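Local coordinates for protein EDTA monooxygenase (EDTA-degrading bacterium BNC1, PDB 5DQP) that probably oxidises the chelator EDTA as a flavin-dependent monooxygenase of the bacterial luciferase-like family, working with a partner flavin reductase, at residues I76-A79 and A80-G84; Y103-A106 and R107-S111. All coordinates share one frame; numbering follows the deposited sequence.

Interaction 1: I76-A79 and A80-G84; sequences IVLA and AAITG
L78 and I82 meet one turn apart on helix 75-85, the helix that links strands 52-55 and 90-96 in a beta-alpha-beta unit of the TIM-barrel fold. Their side chains cross obliquely. With CG anti to the backbone N (chi1 -169°), L78 sets its branch point beside its own carbonyl carbon, and the end of I82 leans back one turn to meet it: L78 CG lies 4.0 Å from I82 CD1. The CD1 methyl of L78 also touches I82 CG1. I82 turns CG1 away from its own carbonyl carbon and beside its backbone N, which carries this methylene past the carbonyl of L78, 3.2 Å between I82 CG1 and L78 O. That oxygen is already engaged by the backbone, with an almost straight 176° hydrogen bond from I82 N to L78 O. Branched aliphatic chains suit this side of the helix because Y38 of helix 35-47 lies against both L78 and I82, and F53 of strand 52-55 also packs on I82.

Small residues serve where neighbours come close. A79 turns its methyl to F53, while A80 meets A80 of the second subunit at the dimer interface. V77, a compact branched residue, packs on V112 of that subunit.

T83 is a polar residue in a buried place, and the helix itself satisfies its hydroxyl. At a chi1 of 62°, OG1 stands between the backbone N and the carbonyl carbon and can turn back one turn to A79, while the CG2 methyl adds apolar surface. A79 O is thus gripped twice by the same residue, by T83 N at 3.0 Å and by T83 OG1 at 2.8 Å, the hydroxyl approaching with a modest tilt from the carbonyl plane.

Interaction 2: Y103-A106 and R107-S111; sequences YTLA and RQIAS
T104 holds its CG2 methyl anti to the backbone N, and Q108 sends CG back beside its own backbone N (chi1 -74°), so the two chains run side by side in the same direction. The methyl lies over the face of the Q108 amide, almost directly above its carbon, with 3.8 Å between T104 CG2 and Q108 CD. Glutamine suits this place because the flat face of its amide accepts a methyl while its nitrogen and oxygen keep polar partners: NE2 bonds OE1 of Q108 and also D74, both of the second subunit. T104 divides its roles likewise, its hydroxyl bonding Y136 of the second subunit.

Round the helix, L105 and I109 also lie alongside each other, L105 CD2 being 3.9 Å from I109 CG1. Both are apolar because they face the barrel, where W122 of strand 120-125 touches each. On another side, A106 and A110 keep the surface low beneath helix 143-161. A106 O accepts from A110 N at 2.9 Å and also from the indole of W161.

R107, its chain bent at chi3, leads away from the helix to a salt bridge from NH1 to D57 of the second subunit. Helix 102-115 thus combines an apolar inner side with a polar outer one, as befits a TIM-barrel beta-alpha-beta helix that also builds a dimer interface.

In the fold
Interactions 1 and 2 lie on successive barrel helices, 75-85 and 102-115, joined through strand 90-96, and their centres are 14 Å apart. I76 makes the direct junction: its CD1 methyl is 3.8 Å from I109 CD1 and 3.7 Å from Q108 OE1, touching both the apolar and the polar side of the second helix. The same isoleucine side chain comes to about 7 Å from that of D57 and about 8 Å from that of T94, both predicted to bind FMN. Since R107 bridges D57 of the second subunit, the dimer interface shared by the two interactions reaches the probable flavin site.

Interaction 1: I76-A79 and A80-G84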
ATOM      1  N   ILE A  76      -1.758  -3.279   2.060  1.00 23.77           N
ATOM      2  CA  ILE A  76      -0.387  -2.903   1.704  1.00 21.73           C
ATOM      3  C   ILE A  76      -0.097  -1.480   2.178  1.00 22.78           C
ATOM      4  O   ILE A  76       0.936  -1.217   2.804  1.00 20.72           O
ATOM      5  CB  ILE A  76      -0.158  -3.064   0.183  1.00 21.25           C
ATOM      6  CG1 ILE A  76      -0.498  -4.496  -0.275  1.00 19.93           C
ATOM      7  CG2 ILE A  76       1.286  -2.787  -0.186  1.00 23.45           C
ATOM      8  CD1 ILE A  76      -0.348  -4.746  -1.807  1.00 24.25           C
ATOM      9  N   VAL A  77      -1.031  -0.549   1.923  1.00 21.95           N
ATOM     10  CA  VAL A  77      -0.900   0.844   2.383  1.00 18.06           C
ATOM     11  C   VAL A  77      -0.828   0.915   3.908  1.00 19.26           C
ATOM     12  O   VAL A  77       0.074   1.547   4.479  1.00 16.62           O
ATOM     13  CB  VAL A  77      -2.074   1.678   1.831  1.00 23.18           C
ATOM     14  CG1 VAL A  77      -2.230   3.018   2.540  1.00 17.44           C
ATOM     15  CG2 VAL A  77      -1.936   1.843   0.326  1.00 16.75           C
ATOM     16  N   LEU A  78      -1.775   0.259   4.595  1.00 17.66           N
ATOM     17  CA  LEU A  78      -1.750   0.242   6.060  1.00 15.75           C
ATOM     18  C   LEU A  78      -0.435  -0.341   6.587  1.00 17.29           C
ATOM     19  O   LEU A  78       0.191   0.232   7.484  1.00 17.13           O
ATOM     20  CB  LEU A  78      -2.971  -0.532   6.602  1.00 12.49           C
ATOM     21  CG  LEU A  78      -3.314  -0.489   8.087  1.00 21.01           C
ATOM     22  CD1 LEU A  78      -3.212   0.931   8.642  1.00 13.95           C
ATOM     23  CD2 LEU A  78      -4.709  -1.109   8.362  1.00 18.74           C
ATOM     24  N   ALA A  79       0.011  -1.480   6.045  1.00 17.88           N
ATOM     25  CA  ALA A  79       1.254  -2.061   6.552  1.00 19.05           C
ATOM     26  C   ALA A  79       2.463  -1.146   6.310  1.00 20.11           C
ATOM     27  O   ALA A  79       3.409  -1.130   7.111  1.00 19.34           O
ATOM     28  CB  ALA A  79       1.480  -3.428   5.917  1.00 18.46           C
ATOM     29  N   ALA A  80       2.458  -0.385   5.215  1.00 16.05           N
ATOM     30  CA  ALA A  80       3.533   0.583   4.981  1.00 19.48           C
ATOM     31  C   ALA A  80       3.529   1.694   6.025  1.00 17.14           C
ATOM     32  O   ALA A  80       4.593   2.121   6.485  1.00 16.86           O
ATOM     33  CB  ALA A  80       3.408   1.180   3.575  1.00 16.98           C
ATOM     34  N   ALA A  81       2.348   2.206   6.386  1.00 19.93           N
ATOM     35  CA  ALA A  81       2.284   3.300   7.360  1.00 17.98           C
ATOM     36  C   ALA A  81       2.632   2.805   8.754  1.00 20.01           C
ATOM     37  O   ALA A  81       3.420   3.435   9.469  1.00 20.89           O
ATOM     38  CB  ALA A  81       0.892   3.939   7.361  1.00 17.42           C
ATOM     39  N   ILE A  82       2.080   1.659   9.144  1.00 15.96           N
ATOM     40  CA  ILE A  82       2.430   1.063  10.433  1.00 17.14           C
ATOM     41  C   ILE A  82       3.940   0.883  10.562  1.00 23.18           C
ATOM     42  O   ILE A  82       4.554   1.330  11.539  1.00 21.60           O
ATOM     43  CB  ILE A  82       1.720  -0.289  10.624  1.00 18.51           C
ATOM     44  CG1 ILE A  82       0.195  -0.111  10.678  1.00 19.14           C
ATOM     45  CG2 ILE A  82       2.255  -0.952  11.913  1.00 14.69           C
ATOM     46  CD1 ILE A  82      -0.597  -1.485  10.848  1.00 14.95           C
ATOM     47  N   THR A  83       4.549   0.139   9.634  1.00 19.95           N
ATOM     48  CA  THR A  83       5.964  -0.182   9.812  1.00 22.89           C
ATOM     49  C   THR A  83       6.869   1.010   9.545  1.00 23.97           C
ATOM     50  O   THR A  83       8.007   1.019  10.029  1.00 26.33           O
ATOM     51  CB  THR A  83       6.390  -1.377   8.951  1.00 23.73           C
ATOM     52  OG1 THR A  83       6.216  -1.076   7.562  1.00 21.51           O
ATOM     53  CG2 THR A  83       5.557  -2.633   9.345  1.00 23.57           C
ATOM     54  N   GLY A  84       6.384   2.033   8.835  1.00 26.36           N
ATOM     55  CA  GLY A  84       7.114   3.288   8.811  1.00 21.27           C
ATOM     56  C   GLY A  84       7.324   3.859  10.198  1.00 28.02           C
ATOM     57  O   GLY A  84       8.295   4.576  10.433  1.00 29.83           O
TER

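Interaction 2: Y103-A106 and R107-S111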
ATOM      1  N   TYR A 103       2.594  -7.467 -11.916  1.00 21.63           N
ATOM      2  CA  TYR A 103       3.756  -6.595 -11.818  1.00 19.58           C
ATOM      3  C   TYR A 103       3.541  -5.568 -10.718  1.00 22.11           C
ATOM      4  O   TYR A 103       4.440  -5.305  -9.906  1.00 18.45           O
ATOM      5  CB  TYR A 103       4.027  -5.941 -13.170  1.00 19.62           C
ATOM      6  CG  TYR A 103       5.348  -5.218 -13.245  1.00 21.36           C
ATOM      7  CD1 TYR A 103       5.447  -3.893 -12.856  1.00 23.25           C
ATOM      8  CD2 TYR A 103       6.486  -5.854 -13.709  1.00 16.49           C
ATOM      9  CE1 TYR A 103       6.636  -3.223 -12.916  1.00 20.96           C
ATOM     10  CE2 TYR A 103       7.681  -5.195 -13.770  1.00 17.33           C
ATOM     11  CZ  TYR A 103       7.744  -3.868 -13.369  1.00 21.59           C
ATOM     12  OH  TYR A 103       8.911  -3.149 -13.422  1.00 23.72           O
ATOM     13  N   THR A 104       2.326  -5.030 -10.637  1.00 20.70           N
ATOM     14  CA  THR A 104       1.990  -4.119  -9.556  1.00 22.11           C
ATOM     15  C   THR A 104       2.116  -4.798  -8.194  1.00 21.08           C
ATOM     16  O   THR A 104       2.768  -4.273  -7.285  1.00 23.98           O
ATOM     17  CB  THR A 104       0.585  -3.581  -9.770  1.00 24.12           C
ATOM     18  OG1 THR A 104       0.566  -2.839 -10.999  1.00 26.43           O
ATOM     19  CG2 THR A 104       0.212  -2.664  -8.619  1.00 19.33           C
ATOM     20  N   LEU A 105       1.526  -5.978  -8.038  1.00 17.59           N
ATOM     21  CA  LEU A 105       1.593  -6.654  -6.743  1.00 21.78           C
ATOM     22  C   LEU A 105       3.029  -7.017  -6.370  1.00 18.43           C
ATOM     23  O   LEU A 105       3.458  -6.795  -5.230  1.00 20.63           O
ATOM     24  CB  LEU A 105       0.706  -7.897  -6.751  1.00 20.63           C
ATOM     25  CG  LEU A 105       0.597  -8.588  -5.390  1.00 21.88           C
ATOM     26  CD1 LEU A 105      -0.727  -9.246  -5.252  1.00 25.89           C
ATOM     27  CD2 LEU A 105       1.719  -9.633  -5.248  1.00 27.89           C
ATOM     28  N   ALA A 106       3.788  -7.596  -7.310  1.00 22.10           N
ATOM     29  CA  ALA A 106       5.192  -7.926  -7.033  1.00 19.48           C
ATOM     30  C   ALA A 106       5.947  -6.700  -6.517  1.00 22.99           C
ATOM     31  O   ALA A 106       6.694  -6.756  -5.527  1.00 20.24           O
ATOM     32  CB  ALA A 106       5.860  -8.470  -8.308  1.00 16.92           C
ATOM     33  N   ARG A 107       5.734  -5.576  -7.191  1.00 18.64           N
ATOM     34  CA  ARG A 107       6.445  -4.343  -6.914  1.00 20.16           C
ATOM     35  C   ARG A 107       6.003  -3.711  -5.593  1.00 21.63           C
ATOM     36  O   ARG A 107       6.824  -3.148  -4.858  1.00 18.47           O
ATOM     37  CB  ARG A 107       6.206  -3.407  -8.090  1.00 24.43           C
ATOM     38  CG  ARG A 107       6.296  -1.981  -7.774  1.00 33.13           C
ATOM     39  CD  ARG A 107       6.077  -1.151  -9.013  1.00 26.34           C
ATOM     40  NE  ARG A 107       7.003  -0.036  -8.983  1.00 25.68           N
ATOM     41  CZ  ARG A 107       6.720   1.177  -9.425  1.00 25.10           C
ATOM     42  NH1 ARG A 107       7.642   2.118  -9.354  1.00 25.67           N
ATOM     43  NH2 ARG A 107       5.520   1.446  -9.932  1.00 21.94           N
ATOM     44  N   GLN A 108       4.717  -3.813  -5.264  1.00 21.32           N
ATOM     45  CA  GLN A 108       4.230  -3.197  -4.037  1.00 21.88           C
ATOM     46  C   GLN A 108       4.608  -4.019  -2.801  1.00 16.87           C
ATOM     47  O   GLN A 108       5.043  -3.456  -1.793  1.00 20.13           O
ATOM     48  CB  GLN A 108       2.723  -2.982  -4.143  1.00 16.61           C
ATOM     49  CG  GLN A 108       2.361  -1.840  -5.068  1.00 20.63           C
ATOM     50  CD  GLN A 108       0.870  -1.534  -5.046  1.00 28.18           C
ATOM     51  OE1 GLN A 108       0.067  -2.393  -4.692  1.00 26.46           O
ATOM     52  NE2 GLN A 108       0.496  -0.309  -5.422  1.00 27.28           N
ATOM     53  N   ILE A 109       4.503  -5.345  -2.867  1.00 18.67           N
ATOM     54  CA  ILE A 109       4.993  -6.160  -1.751  1.00 19.94           C
ATOM     55  C   ILE A 109       6.513  -6.027  -1.610  1.00 17.66           C
ATOM     56  O   ILE A 109       7.043  -5.965  -0.496  1.00 17.55           O
ATOM     57  CB  ILE A 109       4.580  -7.634  -1.922  1.00 16.93           C
ATOM     58  CG1 ILE A 109       3.055  -7.767  -2.045  1.00 17.49           C
ATOM     59  CG2 ILE A 109       5.171  -8.518  -0.783  1.00 16.66           C
ATOM     60  CD1 ILE A 109       2.285  -7.338  -0.822  1.00 21.04           C
ATOM     61  N   ALA A 110       7.238  -6.018  -2.727  1.00 16.45           N
ATOM     62  CA  ALA A 110       8.696  -5.921  -2.650  1.00 20.39           C
ATOM     63  C   ALA A 110       9.126  -4.563  -2.125  1.00 18.33           C
ATOM     64  O   ALA A 110      10.118  -4.462  -1.392  1.00 23.45           O
ATOM     65  CB  ALA A 110       9.327  -6.187  -4.019  1.00 13.80           C
ATOM     66  N   SER A 111       8.384  -3.510  -2.471  1.00 19.59           N
ATOM     67  CA  SER A 111       8.698  -2.189  -1.950  1.00 17.53           C
ATOM     68  C   SER A 111       8.486  -2.140  -0.451  1.00 18.90           C
ATOM     69  O   SER A 111       9.314  -1.591   0.278  1.00 21.06           O
ATOM     70  CB  SER A 111       7.834  -1.104  -2.613  1.00 19.02           C
ATOM     71  OG  SER A 111       7.965  -1.076  -4.015  1.00 23.64           O
TER